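Local coordinates for protein amidohydrolase (Xanthomonas campestris pv. campestris, PDB 4DZH) that is a zinc-binding amidohydrolase of the ATZ/TRZ family, probably a deaminase acting on 5'-methylthioadenosine or a related adenosine compound, at residues Asn137-Phe142 with Gly160-Asp165; Val206-Phe211 with Leu248-Arg253; Ala70-Leu75 with Thr351-Ala356. All blocks are in the same frame, centred on the assembly; numbering follows the deposited sequence.

In the fold
Following the chain from its N terminus, A70-L75 on strand 69-80 comes first and meets T351-A356 of helix 349-363 276 residues farther on, so contact 3 closes a long loop that takes in much of the TIM barrel. Contacts 1 and 2 nest inside that loop, one after the other. Contact 1 closes the beta-alpha-beta unit from strand 133-139 to strand 156-163, and contact 2 then joins helices 208-221 and 247-254. These two touch: D165 OD1 lies 2.9 Å from N207 N and from N210 ND2, probably hydrogen-bonded to both. Contact 3 sits on the opposite side of the chain's centre, yet strand 69-80 pairs with strand 133-139 of contact 1.

Contact 1: Asn137-Phe142 with Gly160-Asp165; sequences NENYFF and GAVIID
G160 N donates to E138 O between two parallel strands, a 2.9 Å bond that is bent (139° at the hydrogen) and comes from above the carbonyl plane, and beyond it the backbones separate until F141 CA and V162 CA lie 6.2 Å apart. Two waters bridge the widening gap. One accepts from Y140 N and donates to G160 O; the other donates to Y140 O at 2.7 Å and accepts from V162 N. The strands belong to the beta-alpha-beta unit 133-139, 143-152, 156-163 of the TIM barrel, and N139 stands beside the metal site: its side chain is about 5 Å from a bound zinc ion, and its carbonyl oxygen accepts from ND1 of the zinc ligand H81. Both methyls of V162 turn to the first segment. With CG1 anti to the backbone N (chi1 176°), V162 CG2 is turned to the opposing main chain, 3.5 Å from Y140 O, and also meets N139 OD1 at 4.1 Å. V162 CG1 approaches the F141 ring obliquely, 4.0 Å from F141 CE1. F141 CD2 in turn sits over the centre of one face of the Y140 ring, whose hydroxyl is hydrogen-bonded to E108.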
loop_
_atom_site.group_PDB
_atom_site.type_symbol
_atom_site.label_atom_id
_atom_site.label_comp_id
_atom_site.label_asym_id
_atom_site.label_seq_id
_atom_site.Cartn_x
_atom_site.Cartn_y
_atom_site.Cartn_z
ATOM N N ASN A 137 2.996 -20.187 -1.066
ATOM C CA ASN A 137 4.232 -20.967 -0.996
ATOM C C ASN A 137 4.669 -20.824 0.450
ATOM O O ASN A 137 5.367 -19.847 0.812
ATOM C CB ASN A 137 5.274 -20.343 -1.901
ATOM C CG ASN A 137 6.527 -21.177 -2.015
ATOM O OD1 ASN A 137 6.536 -22.386 -1.748
ATOM N ND2 ASN A 137 7.575 -20.553 -2.497
ATOM N N GLU A 138 4.256 -21.805 1.270
ATOM C CA GLU A 138 4.397 -21.739 2.723
ATOM C C GLU A 138 5.764 -22.238 3.198
ATOM O O GLU A 138 6.326 -23.198 2.672
ATOM C CB GLU A 138 3.320 -22.646 3.356
ATOM C CG GLU A 138 3.214 -22.486 4.873
ATOM C CD GLU A 138 2.901 -21.049 5.323
ATOM O OE1 GLU A 138 1.994 -20.338 4.763
ATOM O OE2 GLU A 138 3.534 -20.648 6.301
ATOM N N ASN A 139 6.291 -21.570 4.239
ATOM C CA ASN A 139 7.618 -21.937 4.723
ATOM C C ASN A 139 7.604 -21.837 6.252
ATOM O O ASN A 139 7.850 -20.767 6.806
ATOM C CB ASN A 139 8.601 -20.935 4.080
ATOM C CG ASN A 139 10.050 -21.235 4.360
ATOM O OD1 ASN A 139 10.389 -21.880 5.324
ATOM N ND2 ASN A 139 10.940 -20.694 3.507
ATOM N N TYR A 140 7.241 -22.925 6.942
ATOM C CA TYR A 140 7.171 -22.872 8.405
ATOM C C TYR A 140 7.305 -24.263 9.051
ATOM O O TYR A 140 7.160 -25.316 8.375
ATOM C CB TYR A 140 5.903 -22.195 8.929
ATOM C CG TYR A 140 6.139 -21.414 10.239
ATOM C CD1 TYR A 140 6.898 -20.229 10.247
ATOM C CD2 TYR A 140 5.633 -21.885 11.464
ATOM C CE1 TYR A 140 7.107 -19.543 11.407
ATOM C CE2 TYR A 140 5.860 -21.203 12.634
ATOM C CZ TYR A 140 6.588 -20.030 12.604
ATOM O OH TYR A 140 6.809 -19.321 13.774
ATOM N N PHE A 141 7.618 -24.237 10.359
ATOM C CA PHE A 141 7.663 -25.436 11.182
ATOM C C PHE A 141 6.277 -26.033 11.228
ATOM O O PHE A 141 5.292 -25.351 11.019
ATOM C CB PHE A 141 8.152 -25.066 12.587
ATOM C CG PHE A 141 9.519 -24.410 12.596
ATOM C CD1 PHE A 141 10.668 -25.179 12.486
ATOM C CD2 PHE A 141 9.635 -23.040 12.725
ATOM C CE1 PHE A 141 11.928 -24.600 12.484
ATOM C CE2 PHE A 141 10.889 -22.439 12.731
ATOM C CZ PHE A 141 12.032 -23.234 12.609
ATOM N N PHE A 142 6.211 -27.332 11.535
ATOM C CA PHE A 142 4.905 -28.006 11.607
ATOM C C PHE A 142 4.148 -27.936 10.284
ATOM O O PHE A 142 2.934 -27.728 10.263
ATOM C CB PHE A 142 4.067 -27.553 12.819
ATOM C CG PHE A 142 4.711 -27.894 14.137
ATOM C CD1 PHE A 142 5.671 -27.044 14.703
ATOM C CD2 PHE A 142 4.417 -29.090 14.771
ATOM C CE1 PHE A 142 6.291 -27.378 15.887
ATOM C CE2 PHE A 142 5.034 -29.428 15.957
ATOM C CZ PHE A 142 5.969 -28.573 16.520
ATOM N N GLY A 160 6.264 -26.103 2.453
ATOM C CA GLY A 160 7.666 -26.466 2.606
ATOM C C GLY A 160 8.010 -27.195 3.892
ATOM O O GLY A 160 7.529 -26.827 4.976
ATOM N N ALA A 161 8.902 -28.172 3.776
ATOM C CA ALA A 161 9.435 -28.884 4.921
ATOM C C ALA A 161 10.752 -28.195 5.288
ATOM O O ALA A 161 11.728 -28.227 4.529
ATOM C CB ALA A 161 9.688 -30.380 4.535
ATOM N N VAL A 162 10.755 -27.511 6.427
ATOM C CA VAL A 162 11.953 -26.787 6.865
ATOM C C VAL A 162 13.157 -27.711 7.092
ATOM O O VAL A 162 13.029 -28.765 7.755
ATOM C CB VAL A 162 11.681 -26.000 8.193
ATOM C CG1 VAL A 162 12.954 -25.331 8.702
ATOM C CG2 VAL A 162 10.579 -24.963 8.028
ATOM N N ILE A 163 14.315 -27.309 6.562
ATOM C CA ILE A 163 15.563 -27.975 6.885
ATOM C C ILE A 163 16.502 -26.910 7.484
ATOM O O ILE A 163 16.719 -25.858 6.870
ATOM C CB ILE A 163 16.239 -28.551 5.623
ATOM C CG1 ILE A 163 15.320 -29.540 4.907
ATOM C CG2 ILE A 163 17.621 -29.145 5.965
ATOM C CD1 ILE A 163 14.990 -30.820 5.754
ATOM N N ILE A 164 17.072 -27.164 8.664
ATOM C CA ILE A 164 17.950 -26.179 9.302
ATOM C C ILE A 164 18.899 -26.954 10.226
ATOM O O ILE A 164 18.578 -28.065 10.674
ATOM C CB ILE A 164 17.089 -25.079 10.028
ATOM C CG1 ILE A 164 17.941 -23.883 10.450
ATOM C CG2 ILE A 164 16.288 -25.633 11.200
ATOM C CD1 ILE A 164 17.112 -22.729 10.960
ATOM N N ASP A 165 20.070 -26.384 10.490
ATOM C CA ASP A 165 21.084 -27.121 11.259
ATOM C C ASP A 165 20.781 -27.141 12.752
ATOM O O ASP A 165 21.499 -27.797 13.496
ATOM C CB ASP A 165 22.456 -26.448 11.161
ATOM C CG ASP A 165 23.098 -26.538 9.791
ATOM O OD1 ASP A 165 22.632 -27.280 8.901
ATOM O OD2 ASP A 165 24.139 -25.857 9.630
HETATM O O HOH W 1 5.751 -24.790 5.443
HETATM O O HOH W 2 8.389 -27.753 8.293
#

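Contact 2: Val206-Phe211 with Leu248-Arg253; sequences VNDANF and LARLDR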
loop_
_atom_site.group_PDB
_atom_site.type_symbol
_atom_site.label_atom_id
_atom_site.label_comp_id
_atom_site.label_asym_id
_atom_site.label_seq_id
_atom_site.Cartn_x
_atom_site.Cartn_y
_atom_site.Cartn_z
ATOM N N VAL A 206 22.195 -23.573 7.021
ATOM C CA VAL A 206 22.107 -24.898 6.444
ATOM C C VAL A 206 23.512 -25.281 5.979
ATOM O O VAL A 206 24.086 -24.626 5.104
ATOM C CB VAL A 206 21.126 -24.967 5.253
ATOM C CG1 VAL A 206 21.149 -26.349 4.598
ATOM C CG2 VAL A 206 19.699 -24.612 5.693
ATOM N N ASN A 207 24.059 -26.352 6.553
ATOM C CA ASN A 207 25.427 -26.725 6.204
ATOM C C ASN A 207 25.538 -27.448 4.845
ATOM O O ASN A 207 24.530 -27.811 4.248
ATOM C CB ASN A 207 26.104 -27.467 7.361
ATOM C CG ASN A 207 25.482 -28.850 7.653
ATOM O OD1 ASN A 207 24.835 -29.464 6.801
ATOM N ND2 ASN A 207 25.710 -29.351 8.870
ATOM N N ASP A 208 26.756 -27.620 4.335
ATOM C CA ASP A 208 26.943 -28.245 3.025
ATOM C C ASP A 208 26.322 -29.655 2.905
ATOM O O ASP A 208 25.770 -30.020 1.859
ATOM C CB ASP A 208 28.438 -28.362 2.730
ATOM C CG ASP A 208 29.031 -27.056 2.254
ATOM O OD1 ASP A 208 28.289 -26.033 2.253
ATOM O OD2 ASP A 208 30.230 -27.034 1.864
ATOM N N ALA A 209 26.459 -30.471 3.958
ATOM C CA ALA A 209 25.916 -31.824 3.967
ATOM C C ALA A 209 24.387 -31.837 3.893
ATOM O O ALA A 209 23.816 -32.644 3.173
ATOM C CB ALA A 209 26.407 -32.564 5.198
ATOM N N ASN A 210 23.744 -30.939 4.638
ATOM C CA ASN A 210 22.295 -30.797 4.571
ATOM C C ASN A 210 21.833 -30.303 3.196
ATOM O O ASN A 210 20.794 -30.744 2.690
ATOM C CB ASN A 210 21.787 -29.888 5.690
ATOM C CG ASN A 210 21.703 -30.624 7.018
ATOM O OD1 ASN A 210 21.626 -31.855 7.042
ATOM N ND2 ASN A 210 21.704 -29.882 8.118
ATOM N N PHE A 211 22.620 -29.417 2.578
ATOM C CA PHE A 211 22.275 -28.910 1.245
ATOM C C PHE A 211 22.422 -30.040 0.234
ATOM O O PHE A 211 21.619 -30.190 -0.697
ATOM C CB PHE A 211 23.157 -27.702 0.843
ATOM C CG PHE A 211 22.516 -26.378 1.124
ATOM C CD1 PHE A 211 21.195 -26.102 0.738
ATOM C CD2 PHE A 211 23.225 -25.406 1.790
ATOM C CE1 PHE A 211 20.629 -24.865 1.013
ATOM C CE2 PHE A 211 22.674 -24.185 2.063
ATOM C CZ PHE A 211 21.364 -23.904 1.664
ATOM N N LEU A 248 25.370 -17.490 -3.772
ATOM C CA LEU A 248 24.926 -18.113 -5.017
ATOM C C LEU A 248 26.040 -18.979 -5.636
ATOM O O LEU A 248 25.765 -20.038 -6.201
ATOM C CB LEU A 248 24.368 -17.067 -5.992
ATOM C CG LEU A 248 22.858 -16.818 -5.857
ATOM C CD1 LEU A 248 22.498 -15.555 -6.619
ATOM C CD2 LEU A 248 22.104 -18.085 -6.339
ATOM N N ALA A 249 27.291 -18.539 -5.508
ATOM C CA ALA A 249 28.429 -19.334 -5.987
ATOM C C ALA A 249 28.549 -20.668 -5.242
ATOM O O ALA A 249 28.758 -21.733 -5.853
ATOM C CB ALA A 249 29.723 -18.525 -5.871
ATOM N N ARG A 250 28.428 -20.615 -3.915
ATOM C CA ARG A 250 28.407 -21.833 -3.105
ATOM C C ARG A 250 27.228 -22.762 -3.422
ATOM O O ARG A 250 27.398 -23.971 -3.538
ATOM C CB ARG A 250 28.429 -21.507 -1.616
ATOM C CG ARG A 250 28.030 -22.667 -0.707
ATOM C CD ARG A 250 28.109 -22.259 0.773
ATOM N NE ARG A 250 27.702 -23.355 1.633
ATOM C CZ ARG A 250 26.683 -23.291 2.480
ATOM N NH1 ARG A 250 26.000 -22.160 2.575
ATOM N NH2 ARG A 250 26.342 -24.359 3.222
ATOM N N LEU A 251 26.020 -22.213 -3.543
ATOM C CA LEU A 251 24.870 -23.036 -3.900
ATOM C C LEU A 251 25.028 -23.644 -5.293
ATOM O O LEU A 251 24.595 -24.770 -5.538
ATOM C CB LEU A 251 23.599 -22.191 -3.873
ATOM C CG LEU A 251 23.136 -21.636 -2.508
ATOM C CD1 LEU A 251 22.088 -20.553 -2.681
ATOM C CD2 LEU A 251 22.597 -22.727 -1.597
ATOM N N ASP A 252 25.661 -22.895 -6.194
ATOM C CA ASP A 252 25.936 -23.384 -7.548
ATOM C C ASP A 252 26.867 -24.610 -7.490
ATOM O O ASP A 252 26.605 -25.622 -8.125
ATOM C CB ASP A 252 26.527 -22.263 -8.412
ATOM C CG ASP A 252 26.762 -22.687 -9.868
ATOM O OD1 ASP A 252 26.306 -23.781 -10.239
ATOM O OD2 ASP A 252 27.380 -21.916 -10.646
ATOM N N ARG A 253 27.934 -24.519 -6.701
ATOM C CA ARG A 253 28.847 -25.641 -6.557
ATOM C C ARG A 253 28.172 -26.817 -5.826
ATOM O O ARG A 253 28.488 -27.972 -6.088
ATOM C CB ARG A 253 30.150 -25.202 -5.872
ATOM C CG ARG A 253 30.102 -25.173 -4.344
ATOM C CD ARG A 253 31.488 -25.230 -3.670
ATOM N NE ARG A 253 31.439 -24.538 -2.381
ATOM C CZ ARG A 253 31.072 -25.103 -1.229
ATOM N NH1 ARG A 253 30.743 -26.391 -1.177
ATOM N NH2 ARG A 253 31.044 -24.368 -0.116
#
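D208 of helix 208-221 forms a salt-bridge network with R250 and R253 of helix 247-254. R250 grips D208 side-on: NE, at 2.8 Å, and NH2, at 2.7 Å, both donate to OD1, with the carboxylate and guanidinium planes only 23° apart. An extended chain, CG anti to the backbone N (chi1 164°), carries the guanidinium there. D208 OD2 takes a 3.2 Å bond from R253 NH1 from above the carboxylate plane, with R253 NH2 adding a weak one; R253 NE is held by Q245. Of the bonds to main chain, R250 NH2 donates nearly straight (167°) to V206 O, in the carbonyl plane, while N207 OD1 caps the helix by accepting from N210 N. Apolar contact centres on F211: L251 CD2 makes a CH-pi contact over one face, 3.9 Å from the F211 ring centroid, and V206 CG1 covers the opposite face. F211 and L251 both pack on L227 of strand 225-229, so the two helices meet over a barrel strand. R250 NH2 lies near the ring's plane, at its edge. With P203 O bound to NH1 and Y243 making a cation-pi contact, the R250 guanidinium is fixed in rotation, and D208 probably remains ionised between two arginines.

Contact 3: Ala70-Leu75 with Thr351-Ala356; sequences ALMPGL and TTLRAA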
loop_
_atom_site.group_PDB
_atom_site.type_symbol
_atom_site.label_atom_id
_atom_site.label_comp_id
_atom_site.label_asym_id
_atom_site.label_seq_id
_atom_site.Cartn_x
_atom_site.Cartn_y
_atom_site.Cartn_z
ATOM N N ALA A 70 -14.119 -6.970 -12.203
ATOM C CA ALA A 70 -13.107 -7.685 -12.992
ATOM C C ALA A 70 -12.989 -9.085 -12.425
ATOM O O ALA A 70 -12.966 -9.279 -11.213
ATOM C CB ALA A 70 -11.768 -6.997 -12.883
ATOM N N LEU A 71 -12.926 -10.088 -13.301
ATOM C CA LEU A 71 -12.649 -11.461 -12.892
ATOM C C LEU A 71 -11.229 -11.804 -13.345
ATOM O O LEU A 71 -10.882 -11.608 -14.513
ATOM C CB LEU A 71 -13.684 -12.419 -13.526
ATOM C CG LEU A 71 -13.600 -13.909 -13.152
ATOM C CD1 LEU A 71 -13.838 -14.227 -11.697
ATOM C CD2 LEU A 71 -14.629 -14.683 -14.000
ATOM N N MET A 72 -10.399 -12.242 -12.406
ATOM C CA MET A 72 -8.994 -12.572 -12.679
ATOM C C MET A 72 -8.634 -13.860 -11.907
ATOM O O MET A 72 -9.395 -14.310 -11.030
ATOM C CB MET A 72 -8.102 -11.414 -12.218
ATOM C CG MET A 72 -8.105 -11.225 -10.735
ATOM S SD MET A 72 -7.147 -9.771 -10.279
ATOM C CE MET A 72 -6.902 -10.165 -8.549
ATOM N N PRO A 73 -7.474 -14.478 -12.229
ATOM C CA PRO A 73 -7.011 -15.632 -11.434
ATOM C C PRO A 73 -6.695 -15.187 -10.016
ATOM O O PRO A 73 -6.337 -14.016 -9.819
ATOM C CB PRO A 73 -5.703 -16.035 -12.123
ATOM C CG PRO A 73 -5.766 -15.440 -13.535
ATOM C CD PRO A 73 -6.506 -14.118 -13.290
ATOM N N GLY A 74 -6.832 -16.124 -9.071
ATOM C CA GLY A 74 -6.411 -15.819 -7.712
ATOM C C GLY A 74 -4.960 -15.388 -7.679
ATOM O O GLY A 74 -4.108 -15.829 -8.450
ATOM N N LEU A 75 -4.656 -14.466 -6.794
ATOM C CA LEU A 75 -3.278 -14.091 -6.562
ATOM C C LEU A 75 -2.527 -15.201 -5.858
ATOM O O LEU A 75 -3.048 -15.931 -4.997
ATOM C CB LEU A 75 -3.230 -12.823 -5.734
ATOM C CG LEU A 75 -3.972 -11.635 -6.374
ATOM C CD1 LEU A 75 -3.920 -10.403 -5.476
ATOM C CD2 LEU A 75 -3.528 -11.309 -7.846
ATOM N N THR A 351 2.561 -6.634 -16.510
ATOM C CA THR A 351 3.714 -7.444 -16.113
ATOM C C THR A 351 3.694 -7.748 -14.626
ATOM O O THR A 351 3.987 -8.866 -14.194
ATOM C CB THR A 351 5.005 -6.731 -16.500
ATOM O OG1 THR A 351 5.034 -6.577 -17.932
ATOM C CG2 THR A 351 6.226 -7.530 -16.057
ATOM N N THR A 352 3.325 -6.748 -13.832
ATOM C CA THR A 352 3.240 -6.964 -12.387
ATOM C C THR A 352 2.108 -7.952 -12.067
ATOM O O THR A 352 2.274 -8.869 -11.248
ATOM C CB THR A 352 3.027 -5.625 -11.618
ATOM O OG1 THR A 352 4.128 -4.726 -11.853
ATOM C CG2 THR A 352 2.945 -5.923 -10.138
ATOM N N LEU A 353 0.934 -7.752 -12.670
ATOM C CA LEU A 353 -0.173 -8.663 -12.448
ATOM C C LEU A 353 0.194 -10.091 -12.907
ATOM O O LEU A 353 -0.198 -11.085 -12.259
ATOM C CB LEU A 353 -1.465 -8.147 -13.103
ATOM C CG LEU A 353 -2.682 -8.991 -12.675
ATOM C CD1 LEU A 353 -3.032 -8.802 -11.181
ATOM C CD2 LEU A 353 -3.890 -8.602 -13.501
ATOM N N ARG A 354 0.971 -10.177 -13.990
ATOM C CA ARG A 354 1.446 -11.484 -14.461
ATOM C C ARG A 354 2.286 -12.180 -13.386
ATOM O O ARG A 354 2.068 -13.353 -13.100
ATOM C CB ARG A 354 2.254 -11.308 -15.750
ATOM C CG ARG A 354 2.673 -12.649 -16.428
ATOM C CD ARG A 354 3.191 -12.371 -17.832
ATOM N NE ARG A 354 3.660 -13.568 -18.580
ATOM C CZ ARG A 354 2.846 -14.308 -19.335
ATOM N NH1 ARG A 354 1.550 -14.004 -19.368
ATOM N NH2 ARG A 354 3.322 -15.363 -20.063
ATOM N N ALA A 355 3.229 -11.450 -12.792
ATOM C CA ALA A 355 4.064 -11.969 -11.716
ATOM C C ALA A 355 3.217 -12.463 -10.539
ATOM O O ALA A 355 3.475 -13.539 -9.967
ATOM C CB ALA A 355 5.083 -10.953 -11.283
ATOM N N ALA A 356 2.202 -11.669 -10.170
ATOM C CA ALA A 356 1.326 -12.006 -9.055
ATOM C C ALA A 356 0.442 -13.241 -9.261
ATOM O O ALA A 356 -0.148 -13.769 -8.289
ATOM C CB ALA A 356 0.427 -10.800 -8.732
#
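L75 meets helix 349-363 with one branch of its side chain: CD2 lies 4.1 Å from A356 CB and 4.2 Å from L353 CD1. This is strand-to-helix packing in the TIM-barrel amidohydrolase fold, where strand 69-80 passes from its pairing with strands 22-23 and 381-385 into the first barrel strand, which leads to the zinc ligands H79 and H81; helix 349-363 packs on this junction. L353 reaches toward the strand. Its CG stands anti to the backbone N (chi1 -171°), and L353 CD1 lies 4.3 Å from M72 SD. M72 and L75 approach the same leucine methyl from two places along the strand. The touching side chains are buried, and no hydrogen bond crosses between the segments. Farther out, M326 and F327 of helix 326-341 pack against L75, while I26 touches both L353 and P73. Backbone hydrogen bonds from M72 to V382 and from G74 to D380 hold A70-L75 against the chain around strand 381-385, and R354 of helix 349-363 forms a salt bridge with E27. The backbones come nearest at L75 and A356, where L75 CA makes a CA-H...O contact with A356 O (3.6 Å, 132° at the hydrogen).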